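PDB 4GE1: biogenic amine-binding protein from Rhodnius prolixus, which binds biogenic amines such as serotonin and norepinephrine in the saliva of a blood-feeding insect, and is held here as its tryptamine complex. Local coordinates for residues 81-84 with 85-88. Residues are numbered along the deposited sequence; the frame is centred on the assembly and turned at random.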
loop_
_atom_site.group_PDB
_atom_site.type_symbol
_atom_site.label_atom_id
_atom_site.label_comp_id
_atom_site.label_asym_id
_atom_site.label_seq_id
_atom_site.Cartn_x
_atom_site.Cartn_y
_atom_site.Cartn_z
ATOM N N ASP A 81 -15.451 -6.389 4.856
ATOM C CA ASP A 81 -15.271 -5.457 3.738
ATOM C C ASP A 81 -14.558 -6.125 2.568
ATOM O O ASP A 81 -14.304 -5.496 1.551
ATOM C CB ASP A 81 -14.470 -4.227 4.171
ATOM C CG ASP A 81 -15.284 -3.257 5.000
ATOM O OD1 ASP A 81 -16.524 -3.247 4.861
ATOM O OD2 ASP A 81 -14.679 -2.500 5.790
ATOM N N PHE A 82 -14.227 -7.401 2.730
ATOM C CA PHE A 82 -13.544 -8.165 1.695
ATOM C C PHE A 82 -14.525 -8.855 0.764
ATOM O O PHE A 82 -15.649 -9.185 1.153
ATOM C CB PHE A 82 -12.617 -9.205 2.321
ATOM C CG PHE A 82 -11.345 -8.629 2.835
ATOM C CD1 PHE A 82 -11.342 -7.832 3.970
ATOM C CD2 PHE A 82 -10.152 -8.865 2.175
ATOM C CE1 PHE A 82 -10.166 -7.277 4.438
ATOM C CE2 PHE A 82 -8.973 -8.319 2.640
ATOM C CZ PHE A 82 -8.980 -7.526 3.773
ATOM N N ASP A 83 -14.075 -9.088 -0.464
ATOM C CA ASP A 83 -14.917 -9.669 -1.496
ATOM C C ASP A 83 -14.810 -11.193 -1.505
ATOM O O ASP A 83 -14.031 -11.773 -2.261
ATOM C CB ASP A 83 -14.548 -9.087 -2.864
ATOM C CG ASP A 83 -15.455 -9.588 -3.970
ATOM O OD1 ASP A 83 -16.605 -9.971 -3.665
ATOM O OD2 ASP A 83 -15.020 -9.603 -5.140
ATOM N N GLY A 84 -15.601 -11.843 -0.661
ATOM C CA GLY A 84 -15.542 -13.285 -0.550
ATOM C C GLY A 84 -14.154 -13.741 -0.158
ATOM O O GLY A 84 -13.585 -13.249 0.814
ATOM N N ASN A 85 -13.598 -14.667 -0.930
ATOM C CA ASN A 85 -12.280 -15.219 -0.640
ATOM C C ASN A 85 -11.134 -14.513 -1.369
ATOM O O ASN A 85 -9.972 -14.905 -1.243
ATOM C CB ASN A 85 -12.262 -16.713 -0.965
ATOM C CG ASN A 85 -11.817 -17.557 0.210
ATOM O OD1 ASN A 85 -11.653 -17.054 1.323
ATOM N ND2 ASN A 85 -11.625 -18.851 -0.028
ATOM N N ASN A 86 -11.458 -13.467 -2.123
ATOM C CA ASN A 86 -10.457 -12.798 -2.946
ATOM C C ASN A 86 -9.667 -11.724 -2.213
ATOM O O ASN A 86 -10.082 -11.232 -1.163
ATOM C CB ASN A 86 -11.103 -12.192 -4.192
ATOM C CG ASN A 86 -11.985 -13.176 -4.921
ATOM O OD1 ASN A 86 -11.520 -14.219 -5.383
ATOM N ND2 ASN A 86 -13.269 -12.850 -5.033
ATOM N N GLY A 87 -8.528 -11.356 -2.787
ATOM C CA GLY A 87 -7.700 -10.304 -2.231
ATOM C C GLY A 87 -8.196 -8.943 -2.668
ATOM O O GLY A 87 -7.489 -8.201 -3.356
ATOM N N LYS A 88 -9.413 -8.610 -2.259
ATOM C CA LYS A 88 -10.049 -7.371 -2.688
ATOM C C LYS A 88 -10.934 -6.808 -1.590
ATOM O O LYS A 88 -11.766 -7.519 -1.021
ATOM C CB LYS A 88 -10.880 -7.619 -3.943
ATOM C CG LYS A 88 -11.686 -6.421 -4.410
ATOM C CD LYS A 88 -12.338 -6.716 -5.756
ATOM C CE LYS A 88 -13.110 -5.513 -6.276
ATOM N NZ LYS A 88 -12.228 -4.332 -6.539
HETATM O O HOH W 1 -11.305 -12.296 1.243
#
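D83 meets N86 and K88 across the turn that joins residues 81-84 to 85-88, and its side chain can be traced between them. D83 CB rests on the backbone of K88, 3.7 Å from K88 O, and also touches K88 CB. D83 CG lies 4.1 Å from N86 ND2. With CG anti to the backbone N (chi1 -176°), the carboxylate runs alongside the N86 side chain, both pointing the same way, with carboxylate and amide planes 61° apart. D83 OD2 ends 3.7 Å from N86 ND2, too far for a hydrogen bond, and 4.0 Å from K88 CD, so the aliphatic part of the lysine passes it while the ammonium group continues to a weak bond with S111 OG.

The backbone of D83 does the firmer holding. D83 N donates to K88 O at 2.8 Å, almost in line with the carbonyl, and the same oxygen receives a CA-H...O contact from F82 CA. D83 O accepts from N86 N at 3.1 Å, the donor lying above the carbonyl plane, and more weakly from N86 ND2, which the asparagine's CG, beside its own backbone N, brings back over the turn. A water donates to both G84 O and N86 O, linking two carbonyls of the turn. F82 turns the edge of its ring to N86 O; beyond the turn this ring stacks on Y89, a residue of the tryptamine pocket, and forms a cation-pi contact with K16.

The bond from N86 N to D83 O closes a type II' beta turn, with G84 at its positive-phi corner, which reverses the chain in the surface loop linking antiparallel strands 69-78 and 88-96 of this lipocalin beta-barrel; an inverse gamma turn centred on G87 follows, just before strand 88-96.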